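Side-chain contacts in ribonucleoside-diphosphate reductase subunit beta (Clostridium botulinum, PDB 6ZJK), which carries a di-iron centre and probably generates the radical that the reductase needs to convert ribonucleotides into deoxyribonucleotides: residues F193-M198 and E262-E267; E112-I117 and M198-L203; R119-A124 and S128-Q133. One frame throughout, in Å; residues are numbered along the deposited sequence.

Interaction 1. Residues F193-M198 and E262-E267; sequences FLRAIM and EELEEE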
loop_
_atom_site.group_PDB
_atom_site.type_symbol
_atom_site.label_atom_id
_atom_site.label_comp_id
_atom_site.label_asym_id
_atom_site.label_seq_id
_atom_site.Cartn_x
_atom_site.Cartn_y
_atom_site.Cartn_z
ATOM N N PHE A 193 -11.820 -3.337 -17.672
ATOM C CA PHE A 193 -10.741 -3.737 -16.795
ATOM C C PHE A 193 -9.439 -3.853 -17.555
ATOM O O PHE A 193 -8.446 -3.343 -17.111
ATOM C CB PHE A 193 -11.120 -5.027 -16.072
ATOM C CG PHE A 193 -10.053 -5.583 -15.195
ATOM C CD1 PHE A 193 -9.815 -5.062 -13.962
ATOM C CD2 PHE A 193 -9.321 -6.653 -15.600
ATOM C CE1 PHE A 193 -8.834 -5.579 -13.153
ATOM C CE2 PHE A 193 -8.333 -7.174 -14.809
ATOM C CZ PHE A 193 -8.095 -6.640 -13.579
ATOM N N LEU A 194 -9.458 -4.492 -18.716
ATOM C CA LEU A 194 -8.266 -4.662 -19.527
ATOM C C LEU A 194 -7.765 -3.367 -20.149
ATOM O O LEU A 194 -6.594 -3.180 -20.301
ATOM C CB LEU A 194 -8.479 -5.703 -20.598
ATOM C CG LEU A 194 -8.720 -7.133 -20.148
ATOM C CD1 LEU A 194 -9.080 -8.005 -21.323
ATOM C CD2 LEU A 194 -7.533 -7.701 -19.414
ATOM N N ARG A 195 -8.674 -2.472 -20.498
ATOM C CA ARG A 195 -8.286 -1.185 -21.042
ATOM C C ARG A 195 -7.603 -0.380 -19.925
ATOM O O ARG A 195 -6.634 0.279 -20.149
ATOM C CB ARG A 195 -9.474 -0.453 -21.647
ATOM C CG ARG A 195 -10.023 -1.071 -22.911
ATOM C CD ARG A 195 -10.969 -0.145 -23.653
ATOM N NE ARG A 195 -12.359 -0.437 -23.351
ATOM C CZ ARG A 195 -13.126 -1.241 -24.073
ATOM N NH1 ARG A 195 -12.647 -1.836 -25.142
ATOM N NH2 ARG A 195 -14.371 -1.467 -23.722
ATOM N N ALA A 196 -8.045 -0.546 -18.705
ATOM C CA ALA A 196 -7.409 0.139 -17.616
ATOM C C ALA A 196 -6.022 -0.397 -17.331
ATOM O O ALA A 196 -5.176 0.317 -16.902
ATOM C CB ALA A 196 -8.240 0.073 -16.392
ATOM N N ILE A 197 -5.804 -1.668 -17.591
ATOM C CA ILE A 197 -4.527 -2.248 -17.348
ATOM C C ILE A 197 -3.557 -1.709 -18.351
ATOM O O ILE A 197 -2.482 -1.392 -18.044
ATOM C CB ILE A 197 -4.570 -3.783 -17.439
ATOM C CG1 ILE A 197 -5.473 -4.378 -16.375
ATOM C CG2 ILE A 197 -3.190 -4.359 -17.360
ATOM C CD1 ILE A 197 -4.945 -4.358 -15.001
ATOM N N MET A 198 -3.993 -1.579 -19.573
ATOM C CA MET A 198 -3.159 -1.066 -20.627
ATOM C C MET A 198 -2.873 0.417 -20.383
ATOM O O MET A 198 -1.819 0.862 -20.608
ATOM C CB MET A 198 -3.793 -1.395 -21.990
ATOM C CG MET A 198 -3.021 -1.081 -23.236
ATOM S SD MET A 198 -1.432 -1.740 -23.488
ATOM C CE MET A 198 -0.804 -0.669 -24.707
ATOM N N GLU A 262 -7.804 -10.663 -31.756
ATOM C CA GLU A 262 -7.113 -9.840 -32.743
ATOM C C GLU A 262 -7.492 -8.377 -32.576
ATOM O O GLU A 262 -6.686 -7.489 -32.865
ATOM C CB GLU A 262 -7.389 -10.318 -34.168
ATOM C CG GLU A 262 -6.219 -10.067 -35.112
ATOM C CD GLU A 262 -6.065 -11.155 -36.171
ATOM O OE1 GLU A 262 -4.995 -11.804 -36.221
ATOM O OE2 GLU A 262 -7.023 -11.373 -36.949
ATOM N N GLU A 263 -8.809 -8.229 -32.439
ATOM C CA GLU A 263 -9.368 -6.885 -32.425
ATOM C C GLU A 263 -9.008 -6.165 -31.132
ATOM O O GLU A 263 -8.550 -5.021 -31.160
ATOM C CB GLU A 263 -10.894 -6.946 -32.593
ATOM C CG GLU A 263 -11.536 -5.748 -33.323
ATOM C CD GLU A 263 -12.272 -4.760 -32.395
ATOM O OE1 GLU A 263 -12.168 -3.531 -32.602
ATOM O OE2 GLU A 263 -12.961 -5.215 -31.455
ATOM N N LEU A 264 -9.105 -6.835 -29.978
ATOM C CA LEU A 264 -8.761 -6.131 -28.740
ATOM C C LEU A 264 -7.271 -5.804 -28.681
ATOM O O LEU A 264 -6.882 -4.743 -28.176
ATOM C CB LEU A 264 -9.200 -6.933 -27.510
ATOM C CG LEU A 264 -8.871 -6.179 -26.214
ATOM C CD1 LEU A 264 -9.984 -5.179 -25.946
ATOM C CD2 LEU A 264 -8.725 -7.102 -25.028
ATOM N N GLU A 265 -6.398 -6.665 -29.204
ATOM C CA GLU A 265 -4.986 -6.306 -29.249
ATOM C C GLU A 265 -4.754 -5.083 -30.132
ATOM O O GLU A 265 -3.887 -4.258 -29.824
ATOM C CB GLU A 265 -4.151 -7.491 -29.738
ATOM C CG GLU A 265 -4.315 -8.751 -28.878
ATOM C CD GLU A 265 -3.218 -9.778 -29.106
ATOM O OE1 GLU A 265 -2.894 -10.081 -30.288
ATOM O OE2 GLU A 265 -2.686 -10.295 -28.095
ATOM N N GLU A 266 -5.540 -4.919 -31.202
ATOM C CA GLU A 266 -5.396 -3.703 -32.001
ATOM C C GLU A 266 -5.887 -2.485 -31.228
ATOM O O GLU A 266 -5.289 -1.407 -31.315
ATOM C CB GLU A 266 -6.151 -3.839 -33.328
ATOM C CG GLU A 266 -5.840 -2.734 -34.348
ATOM C CD GLU A 266 -4.348 -2.618 -34.647
ATOM O OE1 GLU A 266 -3.665 -3.662 -34.750
ATOM O OE2 GLU A 266 -3.849 -1.481 -34.792
ATOM N N GLU A 267 -6.927 -2.647 -30.407
ATOM C CA GLU A 267 -7.337 -1.507 -29.590
ATOM C C GLU A 267 -6.252 -1.118 -28.586
ATOM O O GLU A 267 -6.001 0.071 -28.355
ATOM C CB GLU A 267 -8.647 -1.853 -28.879
ATOM C CG GLU A 267 -9.718 -2.429 -29.761
ATOM C CD GLU A 267 -11.025 -2.616 -29.009
ATOM O OE1 GLU A 267 -11.288 -1.835 -28.060
ATOM O OE2 GLU A 267 -11.773 -3.560 -29.350
#
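Arg195 and Glu267 form a salt bridge, and a leucine pair, Leu194 with Leu264, meets beside it; these two pairs carry most of the contact, which joins helix 190-220 to the N-terminal turns of helix 262-287 in the all-helical R2 fold. Arg195 NH1 lies 3.2 Å from Glu267 OE1. The carboxylate oxygen sits at the edge of the guanidinium, near its plane, and the two flat groups are only 14° apart, so the charges meet nearly coplanar instead of one lying over the other's face. The arginine chain reaches this position through a bend at chi3 (-98°), which swings the guanidinium toward the partner helix although CB does not aim there; the glutamate comes to meet it on a chain that is extended beyond CG. The leucines touch by single methyls, Leu194 CD1 against Leu264 CD2 at 3.8 Å, with their side chains running at about a right angle. The other methyl of the second leucine, Leu264 CD1, lies 4.3 Å from Arg195 NH1 and so borders the charged pair.

The backbones stand well apart. The axes of the two short helical segments pass 11.4 Å from each other at a crossing angle of -38°, so long side chains must span the gap. Around the leucine pair, Leu194 also packs on Leu252, Ile259, Phe260 and Phe268. At the start of helix 262-287, the backbone N of Leu264 is hydrogen-bonded to Thr261 OG1.

Apolar and charged chemistry are therefore divided by depth: both leucines are buried, while Arg195 and Glu267 are partly exposed. The other carboxylate oxygen, Glu267 OE2, is 2.9 Å from Glu263 OE2, two acceptors in close company. Such crowding may raise the proton affinity of one acid, an effect that Arg195 would probably offset in part.

Interaction 2. Residues E112-I117 and M198-L203; sequences ENLPNI and MANYIL
Asn113 and Asn200 are joined through one water, the polar part of a contact whose four participating residues are all buried. Both amide nitrogens donate to it: Asn113 ND2 is 2.6 Å from the water oxygen, and Asn200 ND2 is likewise 2.6 Å from it. The nitrogens themselves are 4.0 Å apart, with no direct hydrogen bond between them. The amide planes differ by only 21°, although the side chains cross obliquely. The Asn200 amide is held further: OD1 accepts a hydrogen bond across the gap from Gln110 NE2 of helix 90-118, and ND2 makes a weak one to Ala196 O of its own helix, one turn earlier. Its chi1 of -108° lies away from a staggered value, which may be a cost of meeting these demands together.

The aliphatic groups also meet this amide. Ile117 comes from the opposite direction, its CD1 3.4 Å from Asn200 ND2 and displaced from the amide plane, while Leu114 crosses at a slant and places CD2 4.0 Å from Asn200 OD1. With the water, they border the amide on the side of helix 90-118.

The segments belong to helices 90-118 and 190-220 of the ferritin-like bundle and run roughly antiparallel, with 143° between their directions and 12.3 Å between their axes. Segment 112-117 is kinked where the N of Pro115 and of Asn116 lacks a bond to the turn before. Tyr181 of helix 168-186 packs against both Asn113 and Asn200. Leu114, about 7 Å from a bound iron(III) ion, also rests on Thr134 of helix 124-151, and Asn113 touches Ile28 of the second subunit.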
loop_
_atom_site.group_PDB
_atom_site.type_symbol
_atom_site.label_atom_id
_atom_site.label_comp_id
_atom_site.label_asym_id
_atom_site.label_seq_id
_atom_site.Cartn_x
_atom_site.Cartn_y
_atom_site.Cartn_z
ATOM N N GLU A 112 -4.753 6.176 -5.997
ATOM C CA GLU A 112 -6.124 5.961 -5.852
ATOM C C GLU A 112 -6.651 4.834 -6.688
ATOM O O GLU A 112 -7.567 4.209 -6.291
ATOM C CB GLU A 112 -6.865 7.196 -6.277
ATOM C CG GLU A 112 -6.740 8.344 -5.333
ATOM C CD GLU A 112 -7.565 8.177 -4.112
ATOM O OE1 GLU A 112 -7.177 8.744 -3.115
ATOM O OE2 GLU A 112 -8.590 7.509 -4.165
ATOM N N ASN A 113 -6.102 4.601 -7.858
ATOM C CA ASN A 113 -6.617 3.574 -8.731
ATOM C C ASN A 113 -6.100 2.155 -8.526
ATOM O O ASN A 113 -6.819 1.250 -8.726
ATOM C CB ASN A 113 -6.381 3.935 -10.171
ATOM C CG ASN A 113 -7.100 3.043 -11.112
ATOM O OD1 ASN A 113 -8.298 2.926 -11.053
ATOM N ND2 ASN A 113 -6.383 2.431 -11.987
ATOM N N LEU A 114 -4.838 2.005 -8.208
ATOM C CA LEU A 114 -4.259 0.707 -7.983
ATOM C C LEU A 114 -5.072 -0.211 -7.058
ATOM O O LEU A 114 -5.201 -1.359 -7.337
ATOM C CB LEU A 114 -2.841 0.843 -7.486
ATOM C CG LEU A 114 -1.880 1.272 -8.558
ATOM C CD1 LEU A 114 -0.478 1.402 -8.080
ATOM C CD2 LEU A 114 -1.979 0.351 -9.736
ATOM N N PRO A 115 -5.624 0.328 -5.985
ATOM C CA PRO A 115 -6.385 -0.566 -5.135
ATOM C C PRO A 115 -7.661 -1.014 -5.747
ATOM O O PRO A 115 -8.262 -1.922 -5.276
ATOM C CB PRO A 115 -6.692 0.273 -3.938
ATOM C CG PRO A 115 -5.655 1.268 -3.895
ATOM C CD PRO A 115 -5.162 1.504 -5.260
ATOM N N ASN A 116 -8.079 -0.360 -6.801
ATOM C CA ASN A 116 -9.301 -0.737 -7.440
ATOM C C ASN A 116 -9.055 -1.843 -8.420
ATOM O O ASN A 116 -9.928 -2.600 -8.748
ATOM C CB ASN A 116 -9.873 0.456 -8.155
ATOM C CG ASN A 116 -10.761 1.257 -7.280
ATOM O OD1 ASN A 116 -10.420 1.574 -6.162
ATOM N ND2 ASN A 116 -11.915 1.593 -7.795
ATOM N N ILE A 117 -7.850 -1.920 -8.883
ATOM C CA ILE A 117 -7.522 -2.934 -9.772
ATOM C C ILE A 117 -7.246 -4.124 -8.913
ATOM O O ILE A 117 -7.770 -5.162 -9.138
ATOM C CB ILE A 117 -6.316 -2.530 -10.568
ATOM C CG1 ILE A 117 -6.776 -1.707 -11.740
ATOM C CG2 ILE A 117 -5.563 -3.731 -11.046
ATOM C CD1 ILE A 117 -5.659 -1.060 -12.469
ATOM N N MET A 198 -3.993 -1.579 -19.573
ATOM C CA MET A 198 -3.159 -1.066 -20.627
ATOM C C MET A 198 -2.873 0.417 -20.383
ATOM O O MET A 198 -1.819 0.862 -20.608
ATOM C CB MET A 198 -3.793 -1.395 -21.990
ATOM C CG MET A 198 -3.021 -1.081 -23.236
ATOM S SD MET A 198 -1.432 -1.740 -23.488
ATOM C CE MET A 198 -0.804 -0.669 -24.707
ATOM N N ALA A 199 -3.835 1.140 -19.850
ATOM C CA ALA A 199 -3.653 2.545 -19.509
ATOM C C ALA A 199 -2.527 2.732 -18.516
ATOM O O ALA A 199 -1.683 3.554 -18.692
ATOM C CB ALA A 199 -4.908 3.091 -18.960
ATOM N N ASN A 200 -2.527 1.934 -17.467
ATOM C CA ASN A 200 -1.475 1.946 -16.515
ATOM C C ASN A 200 -0.144 1.754 -17.137
ATOM O O ASN A 200 0.755 2.423 -16.813
ATOM C CB ASN A 200 -1.649 0.761 -15.615
ATOM C CG ASN A 200 -2.094 1.118 -14.265
ATOM O OD1 ASN A 200 -1.333 1.577 -13.485
ATOM N ND2 ASN A 200 -3.340 0.891 -13.985
ATOM N N TYR A 201 -0.015 0.751 -17.995
ATOM C CA TYR A 201 1.231 0.428 -18.669
ATOM C C TYR A 201 1.727 1.618 -19.473
ATOM O O TYR A 201 2.843 1.970 -19.412
ATOM C CB TYR A 201 1.072 -0.858 -19.512
ATOM C CG TYR A 201 2.294 -1.358 -20.210
ATOM C CD1 TYR A 201 3.419 -1.610 -19.536
ATOM C CD2 TYR A 201 2.297 -1.590 -21.563
ATOM C CE1 TYR A 201 4.533 -2.025 -20.171
ATOM C CE2 TYR A 201 3.408 -2.031 -22.201
ATOM C CZ TYR A 201 4.516 -2.255 -21.494
ATOM O OH TYR A 201 5.631 -2.656 -22.036
ATOM N N ILE A 202 0.841 2.262 -20.183
ATOM C CA ILE A 202 1.191 3.440 -20.948
ATOM C C ILE A 202 1.680 4.566 -20.045
ATOM O O ILE A 202 2.714 5.082 -20.255
ATOM C CB ILE A 202 0.024 3.906 -21.789
ATOM C CG1 ILE A 202 -0.181 2.957 -22.944
ATOM C CG2 ILE A 202 0.269 5.297 -22.296
ATOM C CD1 ILE A 202 -1.530 3.029 -23.552
ATOM N N LEU A 203 0.939 4.826 -18.991
ATOM C CA LEU A 203 1.255 5.866 -18.029
ATOM C C LEU A 203 2.640 5.767 -17.500
ATOM O O LEU A 203 3.356 6.672 -17.559
ATOM C CB LEU A 203 0.241 5.894 -16.920
ATOM C CG LEU A 203 0.448 6.849 -15.745
ATOM C CD1 LEU A 203 -0.836 7.084 -15.027
ATOM C CD2 LEU A 203 1.516 6.462 -14.794
HETATM O O HOH W 1 -3.836 2.379 -11.867
#

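Interaction 3. Residues R119-A124 and S128-Q133; sequences RYITAA and SLLNIQ
Ile121 and Leu130 pack together where the loop following helix 90-118 leads into helix 124-151, two successive helices of the ferritin-like helical bundle that R2 subunits share. The approach is made by one atom of each side chain: Ile121 CG1 faces Leu130 CD1 at 4.2 Å. Both side chains start toward each other from the backbone, yet their other branches diverge. The terminal carbon, Ile121 CD1, is about 5.0 Å from Leu130 CD1, because chi2 of -73° folds it back from the leucine. The touch is consequently light, and the CA atoms of this pair remain 9.7 Å apart. Behind it, Leu130 also packs on Ser118 at the end of helix 90-118, so this leucine meets both the preceding helix and the loop; its side chain is about 10 Å from a bound iron(III) ion.

The second meeting point is the start of helix 124-151. Ala123 holds the N-cap position, and the next residue, Ala124, accepts the backbone N-H of Ser128, at 2.9 Å from Ser128 N to Ala124 O with an angle of 165° at the hydrogen. This is the ordinary i to i+4 bond of the opening turns. On the loop side, Thr122 OG1 is hydrogen-bonded to Ser39 O and Gly43 N, tying the connection to the N-terminal region.

Ser128 also reaches across the dimer interface. Its OG is hydrogen-bonded to Glu138 OE1 of the second subunit, while Asn131 ND2, nearly one turn on, takes OE2 of that same carboxylate. A chi1 of -66° sets OG anti to the carbonyl carbon and beside the backbone N, which brings Ser128 OG within 3.2 Å of Ala124 O.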
loop_
_atom_site.group_PDB
_atom_site.type_symbol
_atom_site.label_atom_id
_atom_site.label_comp_id
_atom_site.label_asym_id
_atom_site.label_seq_id
_atom_site.Cartn_x
_atom_site.Cartn_y
_atom_site.Cartn_z
ATOM N N ARG A 119 -8.279 -5.204 -6.144
ATOM C CA ARG A 119 -9.354 -5.886 -5.544
ATOM C C ARG A 119 -10.135 -6.854 -6.414
ATOM O O ARG A 119 -11.035 -7.473 -5.957
ATOM C CB ARG A 119 -10.219 -4.859 -4.825
ATOM C CG ARG A 119 -11.444 -4.322 -5.498
ATOM C CD ARG A 119 -12.205 -3.355 -4.577
ATOM N NE ARG A 119 -12.851 -2.318 -5.378
ATOM C CZ ARG A 119 -14.004 -1.711 -5.118
ATOM N NH1 ARG A 119 -14.731 -2.004 -4.065
ATOM N NH2 ARG A 119 -14.445 -0.798 -5.952
ATOM N N TYR A 120 -9.721 -6.963 -7.654
ATOM C CA TYR A 120 -10.331 -7.884 -8.584
ATOM C C TYR A 120 -9.329 -8.963 -8.917
ATOM O O TYR A 120 -9.645 -9.892 -9.523
ATOM C CB TYR A 120 -10.793 -7.202 -9.841
ATOM C CG TYR A 120 -11.989 -6.359 -9.631
ATOM C CD1 TYR A 120 -11.881 -5.036 -9.325
ATOM C CD2 TYR A 120 -13.218 -6.876 -9.717
ATOM C CE1 TYR A 120 -12.975 -4.262 -9.125
ATOM C CE2 TYR A 120 -14.306 -6.102 -9.506
ATOM C CZ TYR A 120 -14.157 -4.796 -9.217
ATOM O OH TYR A 120 -15.242 -4.038 -9.019
ATOM N N ILE A 121 -8.107 -8.807 -8.491
ATOM C CA ILE A 121 -7.083 -9.768 -8.733
ATOM C C ILE A 121 -7.151 -10.959 -7.745
ATOM O O ILE A 121 -7.052 -10.776 -6.585
ATOM C CB ILE A 121 -5.723 -9.116 -8.615
ATOM C CG1 ILE A 121 -5.528 -8.100 -9.729
ATOM C CG2 ILE A 121 -4.652 -10.149 -8.651
ATOM C CD1 ILE A 121 -5.307 -8.652 -11.101
ATOM N N THR A 122 -7.281 -12.174 -8.253
ATOM C CA THR A 122 -7.401 -13.350 -7.409
ATOM C C THR A 122 -6.181 -14.147 -7.094
ATOM O O THR A 122 -6.285 -15.201 -6.633
ATOM C CB THR A 122 -8.488 -14.299 -7.872
ATOM O OG1 THR A 122 -8.263 -14.660 -9.212
ATOM C CG2 THR A 122 -9.772 -13.654 -7.808
ATOM N N ALA A 123 -5.024 -13.613 -7.367
ATOM C CA ALA A 123 -3.734 -14.193 -7.001
ATOM C C ALA A 123 -3.109 -13.320 -5.919
ATOM O O ALA A 123 -2.630 -12.221 -6.221
ATOM C CB ALA A 123 -2.807 -14.263 -8.212
ATOM N N ALA A 124 -3.076 -13.817 -4.676
ATOM C CA ALA A 124 -2.611 -12.995 -3.560
ATOM C C ALA A 124 -1.171 -12.537 -3.749
ATOM O O ALA A 124 -0.810 -11.438 -3.317
ATOM C CB ALA A 124 -2.734 -13.762 -2.241
ATOM N N SER A 128 -0.150 -8.640 -3.373
ATOM C CA SER A 128 0.937 -8.127 -2.549
ATOM C C SER A 128 1.804 -7.155 -3.332
ATOM O O SER A 128 2.161 -6.086 -2.832
ATOM C CB SER A 128 1.784 -9.263 -2.011
ATOM O OG SER A 128 1.015 -10.033 -1.116
ATOM N N LEU A 129 2.164 -7.481 -4.550
ATOM C CA LEU A 129 3.033 -6.612 -5.315
ATOM C C LEU A 129 2.372 -5.307 -5.681
ATOM O O LEU A 129 2.976 -4.320 -5.680
ATOM C CB LEU A 129 3.620 -7.310 -6.528
ATOM C CG LEU A 129 4.456 -8.582 -6.423
ATOM C CD1 LEU A 129 4.656 -9.274 -7.739
ATOM C CD2 LEU A 129 5.755 -8.425 -5.735
ATOM N N LEU A 130 1.112 -5.339 -6.011
ATOM C CA LEU A 130 0.430 -4.086 -6.322
ATOM C C LEU A 130 0.314 -3.187 -5.096
ATOM O O LEU A 130 0.340 -1.953 -5.234
ATOM C CB LEU A 130 -0.958 -4.356 -6.913
ATOM C CG LEU A 130 -1.021 -5.008 -8.305
ATOM C CD1 LEU A 130 -2.425 -5.511 -8.562
ATOM C CD2 LEU A 130 -0.629 -4.019 -9.392
ATOM N N ASN A 131 0.166 -3.776 -3.901
ATOM C CA ASN A 131 0.144 -2.986 -2.668
ATOM C C ASN A 131 1.503 -2.344 -2.408
ATOM O O ASN A 131 1.579 -1.204 -1.944
ATOM C CB ASN A 131 -0.227 -3.866 -1.466
ATOM C CG ASN A 131 -1.692 -4.238 -1.421
ATOM O OD1 ASN A 131 -2.539 -3.571 -2.005
ATOM N ND2 ASN A 131 -2.005 -5.292 -0.675
ATOM N N ILE A 132 2.571 -3.029 -2.719
ATOM C CA ILE A 132 3.857 -2.437 -2.562
ATOM C C ILE A 132 3.995 -1.292 -3.580
ATOM O O ILE A 132 4.565 -0.295 -3.311
ATOM C CB ILE A 132 4.959 -3.431 -2.796
ATOM C CG1 ILE A 132 4.877 -4.585 -1.807
ATOM C CG2 ILE A 132 6.296 -2.797 -2.665
ATOM C CD1 ILE A 132 5.908 -5.659 -2.019
ATOM N N GLN A 133 3.436 -1.482 -4.760
ATOM C CA GLN A 133 3.494 -0.482 -5.778
ATOM C C GLN A 133 2.783 0.740 -5.276
ATOM O O GLN A 133 3.306 1.773 -5.376
ATOM C CB GLN A 133 2.876 -0.946 -7.086
ATOM C CG GLN A 133 3.009 0.006 -8.237
ATOM C CD GLN A 133 2.388 -0.459 -9.535
ATOM O OE1 GLN A 133 2.005 -1.593 -9.721
ATOM N NE2 GLN A 133 2.297 0.455 -10.456
#

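Interaction 2 is the deepest of the three, its centre about 8 Å from the chain centre, against about 17 and 18 Å for interactions 3 and 1. Interaction 3 is nonetheless largely buried and, like interaction 2, touches the second subunit; interaction 1 touches no other chain of the assembly and keeps its charged pair toward the surface. Interactions 1 and 2 share helix 190-220, one using it against helix 262-287 and the other against helix 90-118. Their chemistry differs accordingly: a direct salt bridge, a water-linked amide pair, and a backbone bond with light apolar contact. Phe193 CZ packs on Ile121 CD1, linking 193-198 to 119-124, and Leu114 meets Gln133 between interactions 2 and 3.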